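Local coordinates for protein glycoside Hydrolase (Bacteroides uniformis, PDB 5TA0) that probably hydrolyses agarose-type galactan chains as a family 86 glycoside hydrolase, and holds a neoagarooligosaccharide in the crystal, at residues E174-Y179 with G196-I201; Y310-L315 with K529-D534; N590-V595 with V605-V610. One frame throughout, in Å; residues are numbered along the deposited sequence.

Interaction 1. Residues E174-Y179 with G196-I201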
loop_
_atom_site.group_PDB
_atom_site.type_symbol
_atom_site.label_atom_id
_atom_site.label_comp_id
_atom_site.label_asym_id
_atom_site.label_seq_id
_atom_site.Cartn_x
_atom_site.Cartn_y
_atom_site.Cartn_z
ATOM N N GLU A 174 18.644 -20.475 5.825
ATOM C CA GLU A 174 18.325 -21.825 6.266
ATOM C C GLU A 174 17.385 -21.771 7.459
ATOM O O GLU A 174 16.426 -22.532 7.524
ATOM C CB GLU A 174 19.577 -22.624 6.599
ATOM C CG GLU A 174 19.241 -24.019 7.067
ATOM C CD GLU A 174 20.431 -24.883 7.410
ATOM O OE1 GLU A 174 20.307 -25.629 8.401
ATOM O OE2 GLU A 174 21.433 -24.881 6.671
ATOM N N PHE A 175 17.663 -20.883 8.420
ATOM C CA PHE A 175 16.739 -20.708 9.531
ATOM C C PHE A 175 15.326 -20.429 8.993
ATOM O O PHE A 175 14.335 -21.019 9.443
ATOM C CB PHE A 175 17.203 -19.566 10.471
ATOM C CG PHE A 175 16.094 -19.079 11.364
ATOM C CD1 PHE A 175 15.687 -19.820 12.482
ATOM C CD2 PHE A 175 15.389 -17.935 11.047
ATOM C CE1 PHE A 175 14.591 -19.411 13.229
ATOM C CE2 PHE A 175 14.299 -17.545 11.799
ATOM C CZ PHE A 175 13.918 -18.266 12.888
ATOM N N TYR A 176 15.222 -19.461 8.087
ATOM C CA TYR A 176 13.889 -19.049 7.605
ATOM C C TYR A 176 13.182 -20.190 6.873
ATOM O O TYR A 176 11.996 -20.466 7.100
ATOM C CB TYR A 176 14.046 -17.826 6.709
ATOM C CG TYR A 176 12.825 -16.973 6.432
ATOM C CD1 TYR A 176 11.607 -17.095 7.127
ATOM C CD2 TYR A 176 12.913 -15.958 5.482
ATOM C CE1 TYR A 176 10.545 -16.227 6.886
ATOM C CE2 TYR A 176 11.854 -15.087 5.251
ATOM C CZ TYR A 176 10.670 -15.235 5.940
ATOM O OH TYR A 176 9.595 -14.404 5.755
ATOM N N GLY A 177 13.906 -20.859 5.979
ATOM C CA GLY A 177 13.310 -21.989 5.243
ATOM C C GLY A 177 12.891 -23.124 6.171
ATOM O O GLY A 177 11.800 -23.674 6.021
ATOM N N ARG A 178 13.732 -23.470 7.139
ATOM C CA ARG A 178 13.387 -24.547 8.081
ATOM C C ARG A 178 12.213 -24.138 8.950
ATOM O O ARG A 178 11.324 -24.928 9.218
ATOM C CB ARG A 178 14.567 -24.950 8.942
ATOM C CG ARG A 178 15.663 -25.710 8.217
ATOM C CD ARG A 178 16.723 -26.114 9.225
ATOM N NE ARG A 178 17.746 -26.942 8.615
ATOM C CZ ARG A 178 17.602 -28.222 8.308
ATOM N NH1 ARG A 178 16.497 -28.860 8.617
ATOM N NH2 ARG A 178 18.596 -28.852 7.678
ATOM N N TYR A 179 12.193 -22.888 9.401
ATOM C CA TYR A 179 11.084 -22.417 10.220
ATOM C C TYR A 179 9.755 -22.639 9.500
ATOM O O TYR A 179 8.780 -23.161 10.079
ATOM C CB TYR A 179 11.257 -20.908 10.531
ATOM C CG TYR A 179 10.123 -20.341 11.349
ATOM C CD1 TYR A 179 8.996 -19.818 10.728
ATOM C CD2 TYR A 179 10.168 -20.382 12.727
ATOM C CE1 TYR A 179 7.918 -19.354 11.471
ATOM C CE2 TYR A 179 9.123 -19.875 13.495
ATOM C CZ TYR A 179 7.997 -19.382 12.866
ATOM O OH TYR A 179 6.940 -18.901 13.593
ATOM N N GLY A 196 1.013 -16.885 2.594
ATOM C CA GLY A 196 0.903 -16.550 1.187
ATOM C C GLY A 196 2.119 -15.862 0.608
ATOM O O GLY A 196 2.395 -15.947 -0.586
ATOM N N PHE A 197 2.863 -15.141 1.477
ATOM C CA PHE A 197 3.980 -14.297 1.052
ATOM C C PHE A 197 5.023 -14.280 2.150
ATOM O O PHE A 197 4.676 -14.138 3.324
ATOM C CB PHE A 197 3.513 -12.855 0.837
ATOM C CG PHE A 197 2.431 -12.705 -0.182
ATOM C CD1 PHE A 197 2.725 -12.459 -1.510
ATOM C CD2 PHE A 197 1.097 -12.860 0.187
ATOM C CE1 PHE A 197 1.698 -12.308 -2.442
ATOM C CE2 PHE A 197 0.086 -12.763 -0.761
ATOM C CZ PHE A 197 0.394 -12.481 -2.061
ATOM N N CYS A 198 6.289 -14.404 1.770
ATOM C CA CYS A 198 7.426 -14.268 2.682
ATOM C C CYS A 198 8.276 -13.089 2.278
ATOM O O CYS A 198 9.069 -13.150 1.337
ATOM C CB CYS A 198 8.243 -15.556 2.723
ATOM S SG CYS A 198 7.379 -16.945 3.495
ATOM N N GLU A 199 8.149 -12.015 3.043
ATOM C CA GLU A 199 9.088 -10.917 2.931
ATOM C C GLU A 199 10.378 -11.346 3.606
ATOM O O GLU A 199 10.363 -12.073 4.582
ATOM C CB GLU A 199 8.549 -9.657 3.606
ATOM C CG GLU A 199 7.240 -9.088 3.053
ATOM C CD GLU A 199 6.764 -7.907 3.892
ATOM O OE1 GLU A 199 6.551 -8.077 5.111
ATOM O OE2 GLU A 199 6.671 -6.780 3.310
ATOM N N VAL A 200 11.502 -10.872 3.080
ATOM C CA VAL A 200 12.797 -11.269 3.650
ATOM C C VAL A 200 13.029 -10.624 5.020
ATOM O O VAL A 200 13.301 -11.303 6.025
ATOM C CB VAL A 200 13.942 -10.956 2.656
ATOM C CG1 VAL A 200 15.318 -11.107 3.303
ATOM C CG2 VAL A 200 13.815 -11.872 1.428
ATOM N N ILE A 201 12.949 -9.299 5.050
ATOM C CA ILE A 201 13.389 -8.553 6.248
ATOM C C ILE A 201 12.734 -7.187 6.308
ATOM O O ILE A 201 12.645 -6.483 5.296
ATOM C CB ILE A 201 14.939 -8.492 6.296
ATOM C CG1 ILE A 201 15.460 -7.979 7.641
ATOM C CG2 ILE A 201 15.500 -7.701 5.121
ATOM C CD1 ILE A 201 16.944 -8.075 7.765
#

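Interaction 2. Residues Y310-L315 with K529-D534. With EDO (1,2-ethanediol), chain I.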
loop_
_atom_site.group_PDB
_atom_site.type_symbol
_atom_site.label_atom_id
_atom_site.label_comp_id
_atom_site.label_asym_id
_atom_site.label_seq_id
_atom_site.Cartn_x
_atom_site.Cartn_y
_atom_site.Cartn_z
ATOM N N TYR A 310 11.301 1.252 -14.185
ATOM C CA TYR A 310 12.653 0.679 -14.185
ATOM C C TYR A 310 12.616 -0.846 -14.209
ATOM O O TYR A 310 13.454 -1.492 -14.867
ATOM C CB TYR A 310 13.565 1.239 -13.095
ATOM C CG TYR A 310 14.974 0.777 -13.288
ATOM C CD1 TYR A 310 15.569 -0.127 -12.417
ATOM C CD2 TYR A 310 15.685 1.145 -14.414
ATOM C CE1 TYR A 310 16.848 -0.612 -12.639
ATOM C CE2 TYR A 310 16.961 0.696 -14.642
ATOM C CZ TYR A 310 17.544 -0.185 -13.766
ATOM O OH TYR A 310 18.810 -0.661 -13.995
ATOM N N SER A 311 11.622 -1.455 -13.545
ATOM C CA SER A 311 11.423 -2.888 -13.682
ATOM C C SER A 311 11.207 -3.290 -15.140
ATOM O O SER A 311 11.781 -4.264 -15.610
ATOM C CB SER A 311 10.268 -3.353 -12.806
ATOM O OG SER A 311 10.516 -3.091 -11.431
ATOM N N MET A 312 10.394 -2.516 -15.852
ATOM C CA MET A 312 10.237 -2.800 -17.288
ATOM C C MET A 312 11.553 -2.705 -18.044
ATOM O O MET A 312 11.897 -3.593 -18.802
ATOM C CB MET A 312 9.204 -1.849 -17.907
ATOM C CG MET A 312 7.778 -2.226 -17.552
ATOM S SD MET A 312 7.175 -3.772 -18.276
ATOM C CE MET A 312 7.157 -3.300 -20.003
ATOM N N ILE A 313 12.312 -1.645 -17.815
ATOM C CA ILE A 313 13.573 -1.457 -18.552
ATOM C C ILE A 313 14.566 -2.595 -18.255
ATOM O O ILE A 313 15.122 -3.201 -19.162
ATOM C CB ILE A 313 14.198 -0.089 -18.226
ATOM C CG1 ILE A 313 13.371 1.039 -18.858
ATOM C CG2 ILE A 313 15.675 0.002 -18.661
ATOM C CD1 ILE A 313 13.627 2.398 -18.288
ATOM N N LYS A 314 14.772 -2.899 -16.977
ATOM C CA LYS A 314 15.807 -3.842 -16.580
ATOM C C LYS A 314 15.347 -5.279 -16.604
ATOM O O LYS A 314 16.092 -6.163 -17.088
ATOM C CB LYS A 314 16.317 -3.475 -15.181
ATOM C CG LYS A 314 17.372 -4.407 -14.600
ATOM C CD LYS A 314 18.653 -4.460 -15.431
ATOM C CE LYS A 314 19.644 -5.395 -14.773
ATOM N NZ LYS A 314 20.907 -5.510 -15.559
ATOM N N LEU A 315 14.180 -5.565 -16.005
ATOM C CA LEU A 315 13.684 -6.943 -15.908
ATOM C C LEU A 315 12.778 -7.342 -17.074
ATOM O O LEU A 315 12.505 -8.516 -17.267
ATOM C CB LEU A 315 12.902 -7.157 -14.605
ATOM C CG LEU A 315 13.652 -6.732 -13.337
ATOM C CD1 LEU A 315 12.731 -6.913 -12.128
ATOM C CD2 LEU A 315 14.935 -7.544 -13.182
ATOM N N LYS A 529 -1.873 0.356 -19.318
ATOM C CA LYS A 529 -0.779 1.271 -18.978
ATOM C C LYS A 529 0.466 0.896 -19.763
ATOM O O LYS A 529 0.872 -0.284 -19.781
ATOM C CB LYS A 529 -0.516 1.223 -17.486
ATOM C CG LYS A 529 0.459 2.258 -17.006
ATOM C CD LYS A 529 0.479 2.273 -15.497
ATOM C CE LYS A 529 1.411 3.332 -14.955
ATOM N NZ LYS A 529 1.256 3.398 -13.479
ATOM N N TYR A 530 1.072 1.895 -20.405
ATOM C CA TYR A 530 2.229 1.705 -21.275
ATOM C C TYR A 530 3.425 2.470 -20.736
ATOM O O TYR A 530 3.270 3.559 -20.184
ATOM C CB TYR A 530 1.906 2.140 -22.697
ATOM C CG TYR A 530 0.875 1.292 -23.384
ATOM C CD1 TYR A 530 1.236 0.147 -24.080
ATOM C CD2 TYR A 530 -0.469 1.631 -23.348
ATOM C CE1 TYR A 530 0.286 -0.660 -24.698
ATOM C CE2 TYR A 530 -1.423 0.844 -23.997
ATOM C CZ TYR A 530 -1.044 -0.301 -24.650
ATOM O OH TYR A 530 -1.985 -1.077 -25.303
ATOM N N TYR A 531 4.603 1.883 -20.911
ATOM C CA TYR A 531 5.844 2.437 -20.387
ATOM C C TYR A 531 6.715 2.939 -21.527
ATOM O O TYR A 531 6.591 2.481 -22.654
ATOM C CB TYR A 531 6.563 1.364 -19.559
ATOM C CG TYR A 531 5.716 0.945 -18.391
ATOM C CD1 TYR A 531 5.769 1.636 -17.191
ATOM C CD2 TYR A 531 4.811 -0.091 -18.514
ATOM C CE1 TYR A 531 4.928 1.303 -16.126
ATOM C CE2 TYR A 531 3.982 -0.452 -17.457
ATOM C CZ TYR A 531 4.058 0.251 -16.266
ATOM O OH TYR A 531 3.206 -0.069 -15.212
ATOM N N ALA A 532 7.578 3.884 -21.228
ATOM C CA ALA A 532 8.527 4.418 -22.211
ATOM C C ALA A 532 9.743 3.507 -22.348
ATOM O O ALA A 532 10.013 2.616 -21.529
ATOM C CB ALA A 532 8.959 5.811 -21.805
ATOM N N THR A 533 10.528 3.745 -23.396
ATOM C CA THR A 533 11.734 2.988 -23.613
ATOM C C THR A 533 12.877 3.359 -22.677
ATOM O O THR A 533 13.804 2.598 -22.537
ATOM C CB THR A 533 12.263 3.129 -25.049
ATOM O OG1 THR A 533 12.580 4.501 -25.307
ATOM C CG2 THR A 533 11.210 2.655 -26.076
ATOM N N ASP A 534 12.809 4.532 -22.053
ATOM C CA ASP A 534 13.878 5.020 -21.188
ATOM C C ASP A 534 13.257 5.861 -20.075
ATOM O O ASP A 534 12.052 6.091 -20.063
ATOM C CB ASP A 534 14.871 5.856 -22.024
ATOM C CG ASP A 534 16.275 5.866 -21.473
ATOM O OD1 ASP A 534 16.518 5.472 -20.316
ATOM O OD2 ASP A 534 17.171 6.279 -22.259
HETATM C C1 EDO I . 13.697 -1.191 -23.143
HETATM O O1 EDO I . 13.108 -0.245 -22.255
HETATM C C2 EDO I . 12.667 -1.581 -24.182
HETATM O O2 EDO I . 12.061 -0.411 -24.731
#

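Interaction 3. Residues N590-V595 with V605-V610. With EDO (1,2-ethanediol), chain P.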
loop_
_atom_site.group_PDB
_atom_site.type_symbol
_atom_site.label_atom_id
_atom_site.label_comp_id
_atom_site.label_asym_id
_atom_site.label_seq_id
_atom_site.Cartn_x
_atom_site.Cartn_y
_atom_site.Cartn_z
ATOM N N ASN A 590 -3.485 22.328 -12.252
ATOM C CA ASN A 590 -3.769 21.495 -11.079
ATOM C C ASN A 590 -3.368 20.045 -11.327
ATOM O O ASN A 590 -3.609 19.505 -12.406
ATOM C CB ASN A 590 -5.247 21.568 -10.671
ATOM C CG ASN A 590 -5.508 21.050 -9.255
ATOM O OD1 ASN A 590 -4.589 20.904 -8.445
ATOM N ND2 ASN A 590 -6.770 20.778 -8.949
ATOM N N PHE A 591 -2.741 19.444 -10.318
ATOM C CA PHE A 591 -2.370 18.029 -10.328
ATOM C C PHE A 591 -2.889 17.371 -9.060
ATOM O O PHE A 591 -3.420 18.024 -8.167
ATOM C CB PHE A 591 -0.847 17.846 -10.510
ATOM C CG PHE A 591 -0.017 18.651 -9.555
ATOM C CD1 PHE A 591 0.538 19.858 -9.958
ATOM C CD2 PHE A 591 0.201 18.228 -8.249
ATOM C CE1 PHE A 591 1.300 20.622 -9.082
ATOM C CE2 PHE A 591 0.954 18.986 -7.366
ATOM C CZ PHE A 591 1.512 20.186 -7.780
ATOM N N ARG A 592 -2.760 16.054 -9.002
ATOM C CA ARG A 592 -3.294 15.286 -7.897
ATOM C C ARG A 592 -2.575 15.594 -6.580
ATOM O O ARG A 592 -1.379 15.321 -6.430
ATOM C CB ARG A 592 -3.160 13.809 -8.268
ATOM C CG ARG A 592 -3.829 12.867 -7.318
ATOM C CD ARG A 592 -3.319 11.475 -7.499
ATOM N NE ARG A 592 -3.626 10.832 -8.779
ATOM C CZ ARG A 592 -4.295 9.686 -8.934
ATOM N NH1 ARG A 592 -4.834 9.063 -7.898
ATOM N NH2 ARG A 592 -4.429 9.136 -10.137
ATOM N N GLY A 593 -3.307 16.157 -5.622
ATOM C CA GLY A 593 -2.781 16.452 -4.310
ATOM C C GLY A 593 -2.015 17.754 -4.167
ATOM O O GLY A 593 -2.159 18.674 -4.989
ATOM N N ASP A 594 -1.211 17.811 -3.115
ATOM C CA ASP A 594 -0.713 19.076 -2.590
ATOM C C ASP A 594 0.559 19.552 -3.274
ATOM O O ASP A 594 1.265 18.787 -3.936
ATOM C CB ASP A 594 -0.556 19.008 -1.063
ATOM C CG ASP A 594 0.683 18.284 -0.618
ATOM O OD1 ASP A 594 0.679 17.030 -0.613
ATOM O OD2 ASP A 594 1.684 18.936 -0.257
ATOM N N VAL A 595 0.868 20.840 -3.118
ATOM C CA VAL A 595 2.029 21.426 -3.813
ATOM C C VAL A 595 3.385 21.099 -3.169
ATOM O O VAL A 595 4.426 21.511 -3.673
ATOM C CB VAL A 595 1.909 22.962 -4.017
ATOM C CG1 VAL A 595 0.684 23.284 -4.860
ATOM C CG2 VAL A 595 1.902 23.706 -2.683
ATOM N N VAL A 605 3.848 12.856 -9.965
ATOM C CA VAL A 605 3.343 12.679 -11.329
ATOM C C VAL A 605 2.285 13.730 -11.652
ATOM O O VAL A 605 1.276 13.845 -10.952
ATOM C CB VAL A 605 2.782 11.260 -11.513
ATOM C CG1 VAL A 605 2.010 11.125 -12.817
ATOM C CG2 VAL A 605 3.899 10.255 -11.444
ATOM N N ILE A 606 2.539 14.474 -12.722
ATOM C CA ILE A 606 1.565 15.384 -13.302
ATOM C C ILE A 606 0.802 14.601 -14.363
ATOM O O ILE A 606 1.374 14.145 -15.359
ATOM C CB ILE A 606 2.262 16.597 -13.976
ATOM C CG1 ILE A 606 3.286 17.272 -13.055
ATOM C CG2 ILE A 606 1.229 17.597 -14.479
ATOM C CD1 ILE A 606 2.767 17.724 -11.739
ATOM N N GLU A 607 -0.494 14.435 -14.123
ATOM C CA GLU A 607 -1.374 13.714 -15.037
ATOM C C GLU A 607 -1.952 14.682 -16.085
ATOM O O GLU A 607 -2.532 15.714 -15.737
ATOM C CB GLU A 607 -2.472 13.009 -14.246
ATOM C CG GLU A 607 -1.925 11.816 -13.488
ATOM C CD GLU A 607 -2.806 11.400 -12.335
ATOM O OE1 GLU A 607 -2.794 12.068 -11.284
ATOM O OE2 GLU A 607 -3.565 10.424 -12.498
ATOM N N VAL A 608 -1.756 14.346 -17.358
ATOM C CA VAL A 608 -2.052 15.225 -18.486
ATOM C C VAL A 608 -3.051 14.524 -19.416
ATOM O O VAL A 608 -2.671 13.606 -20.151
ATOM C CB VAL A 608 -0.772 15.571 -19.265
ATOM C CG1 VAL A 608 -1.095 16.555 -20.393
ATOM C CG2 VAL A 608 0.305 16.150 -18.340
ATOM N N PRO A 609 -4.327 14.943 -19.399
ATOM C CA PRO A 609 -5.252 14.396 -20.396
ATOM C C PRO A 609 -4.762 14.719 -21.800
ATOM O O PRO A 609 -4.215 15.801 -22.043
ATOM C CB PRO A 609 -6.552 15.124 -20.086
ATOM C CG PRO A 609 -6.457 15.453 -18.634
ATOM C CD PRO A 609 -5.015 15.861 -18.473
ATOM N N VAL A 610 -4.919 13.782 -22.727
ATOM C CA VAL A 610 -4.454 13.982 -24.099
ATOM C C VAL A 610 -5.527 13.499 -25.069
ATOM O O VAL A 610 -6.120 12.444 -24.901
ATOM C CB VAL A 610 -3.090 13.307 -24.387
ATOM C CG1 VAL A 610 -3.117 11.821 -24.124
ATOM C CG2 VAL A 610 -2.628 13.604 -25.809
HETATM C C1 EDO P . 5.255 22.960 -6.208
HETATM O O1 EDO P . 5.480 23.510 -4.902
HETATM C C2 EDO P . 6.310 23.534 -7.135
HETATM O O2 EDO P . 7.620 23.221 -6.642
HETATM O O HOH W 1 -3.674 16.788 -13.416
HETATM O O HOH W 2 -1.434 14.579 -11.212
#

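Interaction 1. Residues E174-Y179 with G196-I201
Tyr-176 reaches from its helix to the backbone of the strand 197-199 and alone carries the helix side of the contact. Its CB points toward the strand, and CG stands anti to the backbone N (chi1 -162°), which sends the ring out from the helix. Along the ring, CE2 comes within 3.4 Å of Glu-199 O, with Val-200 O farther off at 4.1 Å, and CZ borders the same Glu-199 carbonyl. At the tip the hydroxyl donates to Glu-199 O over 2.7 Å, a short bond in which the acceptor lies at the ring edge, near its plane, while OH is tilted 25° from the carbonyl plane. Tyr-176 OH also lies 3.5 Å from Cys-198 CB, and Cys-198 SG adds an oblique sulfur-aromatic contact, 5.2 Å from the centroid of the Tyr-176 ring. The buried phenol thus finds its acceptor in main chain, and the carboxylate of Glu-199 is bound by Arg-83, Ser-324 and Thr-279. The arrangement is helix-on-sheet packing in an alpha/beta barrel: the strand is hydrogen-bonded to neighbours on both sides through Leu-138 and Gly-243, while the Tyr-176 ring is wedged against Ile-88 of helix 86-94, Ile-229 and Val-233 of helix 219-236, and Leu-138 and Asn-140 of strand 134-140.

Interaction 2. Residues Y310-L315 with K529-D534
The ring of Tyr-531 receives Met-312 over one face: CG of the methionine lies 3.7 Å above the ring plane, offset toward the rim on the side of CD2, and 4.1 Å from the ring centroid. This is a CH-pi contact, 23° off the ring normal. The sulfur follows at a more slanting angle, with Met-312 SD 5.0 Å from the centroid of the Tyr-531 ring, an oblique Met-aromatic approach. The two side chains cross at about a right angle. Met-312 CG, set anti to the carbonyl carbon (chi1 -76°), is the atom that lies over the ring; the bends at chi2 and chi3 then only place SD and CE. Val-318 touches both partners, and the hydroxyl of Tyr-531 is hydrogen-bonded to Glu-308, one turn earlier on the same helix as Met-312, which ties the far end of the ring to that helix as well.

One residue further along, Ile-313 lies against the main chain of the other segment. Its CD1 rests 3.9 Å from Asp-534 C, and its CG1 is 4.0 Å from Thr-533 O. That carbonyl accepts a hydrogen bond of 2.9 Å from O1 of a 1,2-ethanediol, probably from the crystallisation liquor, and the same O1 lies 3.6 Å from Ile-313 CG1. The contact thus joins the last turns of helix 298-315, on the barrel, to strand 523-538 of a five-stranded sheet built mostly from the C-terminal part of the chain. Here the chemistry is that of a surface seam between two domains: the direct touches are van der Waals and CH-pi, with Ile-313 lying against polar main chain, while polar ties flank them, namely the salt bridges from Lys-529 to Asp-305 and Glu-308, the bond from Tyr-531 to Glu-308, and that from Gln-309 NE2 to Ala-532 O.

Interaction 3. Residues N590-V595 with V605-V610
Arg-592 and Glu-607 form a bidentate, side-on salt bridge that pins a loop to strand 602-609, an outermost strand of a five-stranded beta-sheet. NE of Arg-592 donates to OE1 of Glu-607 at 2.9 Å, and NH2 of Arg-592 to OE2 of Glu-607 at 2.8 Å, both nearly straight. Guanidinium and carboxylate are almost coplanar, 15° apart, and each oxygen is met on its syn side. The arginine runs extended through chi2 before a bend at chi3 (-66°) turns the NE edge to the acid; Glu-607 is extended beyond CG. The remaining nitrogen, NH1, pairs with Glu-359, so the guanidinium links two acids and is probably held firmly in orientation.

Beside this pair, Phe-591 presents CB, CG and CD1 to the tip of Ile-606. The isoleucine bends back at chi2 (-56°), bringing its CD1 to within 3.6 Å of Phe-591 CD1, obliquely to the ring; Phe-602 also meets this ring edge-to-face. Two waters bridge the segments. One donates to both Asn-590 O and Glu-607 O; the other accepts from Arg-592 N, at 3.0 Å, and from Glu-607 N.

In the fold
The three contacts follow one another along the chain, each closing before the next opens. Interaction 1 lies within the barrel, where strand 197-199 belongs to the eight-stranded parallel sheet and the side chain of Glu-199 is about 8 Å from a bound 3,6-anhydrogalactose. Interactions 2 and 3 reach the same five-stranded sheet, through strands 523-538 and 602-609, with their centres 21 Å apart. Helix 298-315 connects them too: it supplies one side of interaction 2, and its first turns touch Phe-591 and Val-605 of interaction 3. Interactions 1 and 3 lie on opposite sides of the chain's centre, 40 Å between centres. Sugar-binding barrel and five-stranded sheet are thus joined along one helix, with 30 Å between the centres of interactions 1 and 2.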